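PDB 6YHH: beta-N-acetylglucosaminidase-like protein Glycoside hydrolase family 20 from Flavobacterium johnsoniae, which probably removes N-acetylglucosamine units from short chitin fragments, acting as a family 20 beta-N-acetylhexosaminidase (chitobiase) in bacterial chitin breakdown. Local coordinates for residues Phe23-Thr26 against Lys27-Val31; Val160-Val163 against Lys164-Leu167; Thr346-Thr349 against Met350-Pro354; Ala598-Lys601 against Gly602-Leu606. All coordinates share one frame; numbering follows the deposited sequence.

Contact 1 (Phe23-Thr26 against Lys27-Val31); sequences FTLT and KNFKV
Leu25 and Phe29 form the packed heart of this turn. Methyl CD2 of Leu25 lies over one face of the Phe29 ring, 3.8 Å from its centroid, a CH-pi contact displaced toward the CG and CD1 rim. The edge of the same ring meets Phe23: Phe23 CZ comes within 3.9 Å of Phe29 CD1, near the plane of the Phe29 ring, and the two side chains cross at about a right angle. With CG anti to the backbone N (chi1 -170°), Phe29 drops its ring from the end of the turn back onto both partners.

Above this apolar side the chain makes a type I beta turn from Thr26 to Phe29, closed by Phe29 N to Thr26 O at 3.0 Å. An ST turn is superimposed on it: Thr26 OG1 accepts the N-H of Asn28 at 2.9 Å. Replacing Thr26 with an alanine here would probably leave Asn28 N without this acceptor and make the corner less rigid.

The outer side is looser and faces solvent. Lys27 leads away to bond the carbonyls of Ile58 and Phe59, Asn28 ND2 reaches Glu75, and Lys30 NZ folds back to Asn28 O at 3.0 Å.

Beneath the turn, Leu49 and Leu52 of helix 40-56 receive Phe29, while Phe23 and Leu25 pair through their backbones with strand 131-140, placing the turn at the border between helix and sheet.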
# COMPACT_ATOMS: atom_id res chain seq x y z
N PHE A 23 23.60 -20.57 15.73
CA PHE A 23 22.60 -20.38 16.75
C PHE A 23 21.27 -20.79 16.09
O PHE A 23 20.91 -20.22 15.04
CB PHE A 23 22.53 -18.91 17.15
CG PHE A 23 21.42 -18.53 18.09
CD1 PHE A 23 20.12 -18.39 17.63
CD2 PHE A 23 21.65 -18.35 19.43
CE1 PHE A 23 19.09 -17.99 18.49
CE2 PHE A 23 20.64 -17.96 20.30
CZ PHE A 23 19.36 -17.81 19.83
N THR A 24 20.53 -21.74 16.70
CA THR A 24 19.27 -22.22 16.12
C THR A 24 18.08 -21.46 16.71
O THR A 24 17.95 -21.33 17.92
CB THR A 24 19.11 -23.72 16.35
OG1 THR A 24 20.13 -24.42 15.62
CG2 THR A 24 17.73 -24.18 15.82
N LEU A 25 17.21 -20.90 15.85
CA LEU A 25 16.05 -20.14 16.32
C LEU A 25 14.90 -21.11 16.66
O LEU A 25 14.56 -22.04 15.85
CB LEU A 25 15.57 -19.16 15.24
CG LEU A 25 15.89 -17.72 15.35
CD1 LEU A 25 15.31 -17.07 14.07
CD2 LEU A 25 15.29 -17.09 16.59
N THR A 26 14.38 -20.94 17.86
CA THR A 26 13.32 -21.80 18.37
C THR A 26 12.31 -20.94 19.07
O THR A 26 12.48 -19.75 19.26
CB THR A 26 13.85 -22.74 19.49
OG1 THR A 26 14.14 -22.00 20.66
CG2 THR A 26 15.06 -23.50 18.97
N LYS A 27 11.26 -21.60 19.55
CA LYS A 27 10.24 -20.95 20.31
C LYS A 27 10.68 -20.42 21.68
O LYS A 27 9.99 -19.63 22.32
CB LYS A 27 9.02 -21.90 20.44
CG LYS A 27 7.68 -21.14 20.52
CD LYS A 27 6.55 -22.11 20.30
CE LYS A 27 5.30 -21.44 20.75
NZ LYS A 27 4.75 -20.68 19.65
N ASN A 28 11.90 -20.75 22.11
CA ASN A 28 12.49 -20.22 23.33
C ASN A 28 13.05 -18.82 23.15
O ASN A 28 13.40 -18.14 24.11
CB ASN A 28 13.66 -21.14 23.84
CG ASN A 28 14.07 -20.78 25.27
OD1 ASN A 28 13.19 -20.64 26.14
ND2 ASN A 28 15.40 -20.56 25.52
N PHE A 29 13.20 -18.39 21.89
CA PHE A 29 13.75 -17.08 21.63
C PHE A 29 13.04 -15.90 22.26
O PHE A 29 11.81 -15.70 22.10
CB PHE A 29 13.87 -16.86 20.14
CG PHE A 29 14.66 -15.62 19.74
CD1 PHE A 29 16.05 -15.66 19.71
CD2 PHE A 29 14.04 -14.45 19.37
CE1 PHE A 29 16.76 -14.54 19.33
CE2 PHE A 29 14.78 -13.34 18.95
CZ PHE A 29 16.14 -13.38 18.98
N LYS A 30 13.84 -15.11 22.97
CA LYS A 30 13.44 -13.88 23.59
C LYS A 30 14.53 -12.82 23.53
O LYS A 30 15.72 -13.15 23.32
CB LYS A 30 13.06 -14.15 25.10
CG LYS A 30 11.86 -15.03 25.31
CD LYS A 30 11.49 -15.21 26.80
CE LYS A 30 12.23 -16.41 27.42
NZ LYS A 30 12.20 -17.82 26.83
N VAL A 31 14.13 -11.57 23.74
CA VAL A 31 14.97 -10.40 23.73
C VAL A 31 14.90 -9.64 25.03
O VAL A 31 13.86 -9.49 25.67
CB VAL A 31 14.67 -9.47 22.51
CG1 VAL A 31 13.30 -8.86 22.61
CG2 VAL A 31 15.72 -8.39 22.36

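Contact 2 (Val160-Val163 against Lys164-Leu167); sequences VDVV and KRNL
Asp161 and Arg165, one helical turn apart, run side by side and meet in a salt bridge. Arg165 NH2 lies 3.2 Å from Asp161 OD2, which approaches the guanidinium at its edge; the hydrogen bond is weak, bent to 132°, with the carboxylate and guanidinium planes 61° apart. One guanidinium face lies over Val162 CA, 3.9 Å from Arg165 CZ, while Val162 CG2 comes to 3.7 Å from Arg165 NH1. Arg165 does the reaching: its CG stands between its backbone N and carbonyl carbon (chi1 62°), and the extended chain runs back along the helix, bringing NH2 to Asp161.

Round the helix, Val160 CG1 packs alongside the extended Lys164 chain, 3.7 Å from its CE, and Val163 CG1 touches Leu167 CD1 at 4.0 Å.

In the next shell, Arg165 makes a second salt bridge, from NE to Asp461, a further anionic partner. A leucine in place of Arg165 would probably leave both Asp161 and Asp461 without this positive mate. Asp161 also packs against Asp161 of the second subunit.

Val163 and Leu167 press on Phe178 of strand 177-184. Helix 160-172 thus serves as the crossover of a beta-alpha-beta unit between parallel strands 146-152 and 177-184, the building block of the TIM barrel.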
# COMPACT_ATOMS: atom_id res chain seq x y z
N VAL A 160 1.13 10.20 3.36
CA VAL A 160 1.74 9.76 4.61
C VAL A 160 2.20 8.34 4.55
O VAL A 160 3.32 8.02 5.05
CB VAL A 160 0.76 10.00 5.77
CG1 VAL A 160 1.20 9.24 7.00
CG2 VAL A 160 0.57 11.47 6.01
N ASP A 161 1.41 7.41 3.97
CA ASP A 161 1.83 6.01 3.95
C ASP A 161 3.14 5.77 3.19
O ASP A 161 3.94 4.90 3.55
CB ASP A 161 0.73 5.05 3.43
CG ASP A 161 0.29 5.36 2.01
OD1 ASP A 161 -0.11 6.43 1.75
OD2 ASP A 161 0.31 4.43 1.21
N VAL A 162 3.32 6.51 2.10
CA VAL A 162 4.55 6.38 1.32
C VAL A 162 5.73 6.84 2.15
O VAL A 162 6.79 6.17 2.19
CB VAL A 162 4.51 7.25 0.06
CG1 VAL A 162 5.81 7.14 -0.72
CG2 VAL A 162 3.34 6.81 -0.89
N VAL A 163 5.58 7.96 2.85
CA VAL A 163 6.67 8.54 3.64
C VAL A 163 7.04 7.55 4.76
O VAL A 163 8.24 7.25 4.97
CB VAL A 163 6.23 9.90 4.22
CG1 VAL A 163 7.28 10.42 5.20
CG2 VAL A 163 5.97 10.90 3.10
N LYS A 164 6.04 7.02 5.47
CA LYS A 164 6.29 6.13 6.57
C LYS A 164 7.04 4.87 6.13
O LYS A 164 8.05 4.49 6.75
CB LYS A 164 5.02 5.75 7.33
CG LYS A 164 4.44 6.87 8.17
CD LYS A 164 3.19 6.42 8.88
CE LYS A 164 2.71 7.43 9.87
NZ LYS A 164 1.57 6.93 10.74
N ARG A 165 6.58 4.20 5.07
CA ARG A 165 7.25 2.95 4.74
C ARG A 165 8.65 3.23 4.25
O ARG A 165 9.59 2.37 4.37
CB ARG A 165 6.50 2.09 3.75
CG ARG A 165 6.25 2.67 2.37
CD ARG A 165 5.42 1.76 1.50
NE ARG A 165 5.24 2.25 0.16
CZ ARG A 165 4.13 2.85 -0.32
NH1 ARG A 165 4.09 3.29 -1.55
NH2 ARG A 165 3.06 3.01 0.47
N ASN A 166 8.85 4.34 3.56
CA ASN A 166 10.21 4.67 3.12
C ASN A 166 11.15 4.98 4.30
O ASN A 166 12.32 4.68 4.21
CB ASN A 166 10.15 5.74 2.04
CG ASN A 166 9.86 5.12 0.69
OD1 ASN A 166 8.66 4.92 0.26
ND2 ASN A 166 10.91 4.76 0.04
N LEU A 167 10.64 5.58 5.37
CA LEU A 167 11.43 5.75 6.57
C LEU A 167 11.81 4.38 7.10
O LEU A 167 12.97 4.17 7.53
CB LEU A 167 10.63 6.56 7.62
CG LEU A 167 10.57 8.03 7.28
CD1 LEU A 167 9.50 8.78 8.12
CD2 LEU A 167 11.92 8.72 7.35

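Contact 3 (Thr346-Thr349 against Met350-Pro354); sequences TYFT and MQLAP
Phe348 and Leu352 meet on the buried side of helix 341-358, which precedes strand 362-366 of the catalytic TIM barrel. Following Leu352 outward, CB lies 3.2 Å from Thr349 O, and CG sits 3.5 Å from Phe348 O. The chain then forks: CD2 stays on the side of that same carbonyl, while CD1 comes to 3.9 Å from Phe348 CE2, meeting the ring obliquely. CG of Leu352 is anti to its own carbonyl carbon (chi1 -53°), and that aims the side chain back along the helix at the preceding turn. Both residues also touch Leu295 of helix 289-302, which makes them part of the packing between two barrel helices.

On another side, the amide of Gln351 lies over one face of the Tyr347 ring, the planes only 15° apart. The bend at chi2 (-45°) folds the glutamine over the ring, with its CG 3.7 Å from Tyr347 CE1. His336 adds a second ring beside this tyrosine.

The backbone beneath is less regular than an ideal alpha helix. Gln351 N divides itself between Tyr347 O and, weakly, Phe348 O. Leu352 N bonds Thr349 O at 3.0 Å and only weakly Phe348 O, an i to i+3 tendency just before Pro354, which has no N-H to give and where the helix kinks. Thr346 OG1 bonds the backbone O of Ile369, the hydroxyl of Thr371 and His342 O one turn back, and Thr349 OG1 bonds the backbone carbonyl oxygen of Gln345.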
# COMPACT_ATOMS: atom_id res chain seq x y z
N THR A 346 22.84 34.99 -3.19
CA THR A 346 23.54 34.71 -1.93
C THR A 346 23.17 35.79 -0.89
O THR A 346 22.96 35.48 0.27
CB THR A 346 25.04 34.73 -2.18
OG1 THR A 346 25.40 33.60 -3.03
CG2 THR A 346 25.81 34.60 -0.81
N TYR A 347 23.11 37.06 -1.32
CA TYR A 347 22.58 38.10 -0.40
C TYR A 347 21.18 37.77 0.18
O TYR A 347 20.94 37.84 1.38
CB TYR A 347 22.52 39.40 -1.14
CG TYR A 347 21.89 40.51 -0.35
CD1 TYR A 347 20.56 40.70 -0.37
CD2 TYR A 347 22.67 41.37 0.44
CE1 TYR A 347 19.96 41.67 0.41
CE2 TYR A 347 22.08 42.37 1.20
CZ TYR A 347 20.72 42.50 1.18
OH TYR A 347 20.03 43.49 1.91
N PHE A 348 20.28 37.37 -0.73
CA PHE A 348 18.92 36.93 -0.38
C PHE A 348 18.98 35.79 0.63
O PHE A 348 18.36 35.85 1.65
CB PHE A 348 18.19 36.50 -1.68
CG PHE A 348 16.95 35.74 -1.44
CD1 PHE A 348 15.75 36.37 -1.10
CD2 PHE A 348 16.97 34.34 -1.49
CE1 PHE A 348 14.58 35.63 -0.85
CE2 PHE A 348 15.80 33.60 -1.26
CZ PHE A 348 14.62 34.25 -0.93
N THR A 349 19.75 34.77 0.32
CA THR A 349 19.98 33.63 1.19
C THR A 349 20.49 34.01 2.59
O THR A 349 19.98 33.54 3.63
CB THR A 349 20.97 32.63 0.55
OG1 THR A 349 20.41 32.18 -0.70
CG2 THR A 349 21.25 31.46 1.46
N MET A 350 21.42 34.97 2.62
CA MET A 350 21.99 35.43 3.90
C MET A 350 21.04 36.31 4.68
O MET A 350 21.23 36.42 5.93
CB MET A 350 23.36 36.11 3.69
CG MET A 350 24.45 35.07 3.36
SD MET A 350 24.61 33.74 4.55
CE MET A 350 24.76 34.79 6.02
N GLN A 351 20.00 36.85 4.04
CA GLN A 351 18.91 37.50 4.77
C GLN A 351 18.04 36.46 5.53
O GLN A 351 17.41 36.75 6.54
CB GLN A 351 18.03 38.41 3.90
CG GLN A 351 18.73 39.44 3.10
CD GLN A 351 19.78 40.16 3.88
OE1 GLN A 351 21.00 40.05 3.59
NE2 GLN A 351 19.34 40.88 4.86
N LEU A 352 17.96 35.23 5.00
CA LEU A 352 17.16 34.14 5.62
C LEU A 352 17.95 33.53 6.82
O LEU A 352 17.37 32.92 7.72
CB LEU A 352 16.93 33.02 4.59
CG LEU A 352 16.33 33.52 3.26
CD1 LEU A 352 15.87 32.35 2.41
CD2 LEU A 352 15.11 34.40 3.49
N ALA A 353 19.27 33.61 6.75
CA ALA A 353 20.18 32.94 7.73
C ALA A 353 19.85 33.35 9.19
O ALA A 353 19.67 32.46 10.04
CB ALA A 353 21.62 33.19 7.40
N PRO A 354 19.62 34.62 9.45
CA PRO A 354 19.23 34.96 10.86
C PRO A 354 17.83 34.54 11.24
O PRO A 354 17.57 34.30 12.38
CB PRO A 354 19.32 36.51 10.92
CG PRO A 354 19.63 36.97 9.59
CD PRO A 354 19.88 35.83 8.65

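Contact 4 (Ala598-Lys601 against Gly602-Leu606); sequences AVNK and GLVEL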
# COMPACT_ATOMS: atom_id res chain seq x y z
N ALA A 598 9.09 -16.78 -27.96
CA ALA A 598 7.89 -17.18 -27.27
C ALA A 598 7.19 -15.97 -26.61
O ALA A 598 5.93 -15.88 -26.55
CB ALA A 598 8.17 -18.29 -26.26
N VAL A 599 7.98 -15.09 -26.01
CA VAL A 599 7.41 -13.89 -25.39
C VAL A 599 6.63 -13.05 -26.41
O VAL A 599 5.52 -12.60 -26.16
CB VAL A 599 8.54 -13.05 -24.73
CG1 VAL A 599 8.04 -11.64 -24.40
CG2 VAL A 599 9.13 -13.78 -23.52
N ASN A 600 7.18 -12.88 -27.58
CA ASN A 600 6.54 -12.08 -28.60
C ASN A 600 5.23 -12.75 -28.99
O ASN A 600 4.23 -12.08 -29.17
CB ASN A 600 7.40 -11.87 -29.82
CG ASN A 600 6.73 -11.02 -30.85
OD1 ASN A 600 6.40 -9.85 -30.62
ND2 ASN A 600 6.42 -11.64 -32.01
N LYS A 601 5.24 -14.07 -29.18
CA LYS A 601 3.96 -14.77 -29.45
C LYS A 601 2.95 -14.51 -28.37
O LYS A 601 1.80 -14.20 -28.66
CB LYS A 601 4.10 -16.30 -29.60
CG LYS A 601 4.97 -16.72 -30.80
CD LYS A 601 5.41 -18.16 -30.79
CE LYS A 601 4.34 -19.17 -31.08
NZ LYS A 601 4.58 -20.59 -30.58
N GLY A 602 3.36 -14.55 -27.12
CA GLY A 602 2.46 -14.32 -26.03
C GLY A 602 1.89 -12.93 -25.99
O GLY A 602 0.67 -12.74 -25.77
N LEU A 603 2.72 -11.95 -26.33
CA LEU A 603 2.25 -10.58 -26.39
C LEU A 603 1.23 -10.37 -27.52
O LEU A 603 0.18 -9.70 -27.38
CB LEU A 603 3.42 -9.65 -26.56
CG LEU A 603 4.40 -9.55 -25.37
CD1 LEU A 603 5.55 -8.61 -25.77
CD2 LEU A 603 3.63 -9.05 -24.15
N VAL A 604 1.53 -10.97 -28.68
CA VAL A 604 0.57 -10.89 -29.81
C VAL A 604 -0.78 -11.53 -29.43
O VAL A 604 -1.87 -10.93 -29.68
CB VAL A 604 1.19 -11.48 -31.09
CG1 VAL A 604 0.16 -11.65 -32.18
CG2 VAL A 604 2.34 -10.57 -31.58
N GLU A 605 -0.74 -12.64 -28.75
CA GLU A 605 -1.97 -13.32 -28.28
C GLU A 605 -2.70 -12.35 -27.34
O GLU A 605 -3.93 -12.13 -27.49
CB GLU A 605 -1.68 -14.58 -27.49
CG GLU A 605 -1.10 -15.73 -28.23
CD GLU A 605 -1.19 -16.94 -27.29
OE1 GLU A 605 -2.27 -17.53 -27.16
OE2 GLU A 605 -0.24 -17.26 -26.60
N LEU A 606 -1.98 -11.77 -26.36
CA LEU A 606 -2.65 -10.84 -25.42
C LEU A 606 -3.28 -9.68 -26.06
O LEU A 606 -4.37 -9.19 -25.64
CB LEU A 606 -1.67 -10.30 -24.37
CG LEU A 606 -1.09 -11.28 -23.35
CD1 LEU A 606 -0.09 -10.57 -22.48
CD2 LEU A 606 -2.16 -12.00 -22.57
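Val599 and Leu603 are brought together by two complementary torsions. In Val599, CG1 is anti to the backbone N (chi1 165°) and leans forward along the helix; in Leu603, CG is anti to the carbonyl carbon (chi1 -67°) and leans back. The two side chains run side by side in the same direction, and Val599 CG1 and Leu603 CD1 meet at 4.2 Å, a light apolar touch. Leu603 lies closer to the backbone than to the valine methyl: its CG is 3.3 Å from Val599 O, the carbonyl that also accepts the N-H of Leu603 at 2.9 Å.

The next two residues also lay a side-chain carbon against the carbonyl one turn back. Val604 sets CG2 3.4 Å from Asn600 O, and the methylene CG of Glu605 lies 3.3 Å from Lys601 O. At Gly602 the turn is joined through the backbone, its N-H going to Ala598 O at 2.9 Å.

Lys601 and Glu605 lie on the exposed side, and both touch a crystal neighbour. Asn600 OD1, by contrast, is held by the hydroxyl of Ser620.

The inner side is a helix-helix interface. Val599 and Leu603 both press on Phe528 of helix 523-529, and Leu603 also reaches Leu617 and Ser620 of helix 617-634. The arrangement is that of a regular alpha helix, with i to i+4 bonds and an apolar stripe, packed among its neighbours in the helical C-terminal region.

How the contacts relate
From the N terminus, contact 1 comes first: it turns the chain between strands 21-24 and 31-35 in the domain that precedes the barrel. Contacts 2 and 3 follow within the catalytic barrel, contact 2 on the crossover helix between strands 146-152 and 177-184, contact 3 on helix 341-358. Contact 4 lies last and packs helix 583-607 against helices 523-529 and 617-634. Each is local, closing a beta turn in contact 1 and successive helical turns in the others; the four run in series without nesting, crossing or touching. Contacts 3 and 4 lie on opposite sides of the chain's centre, whereas contact 2 sits nearest the middle and touches the second subunit through Asp161.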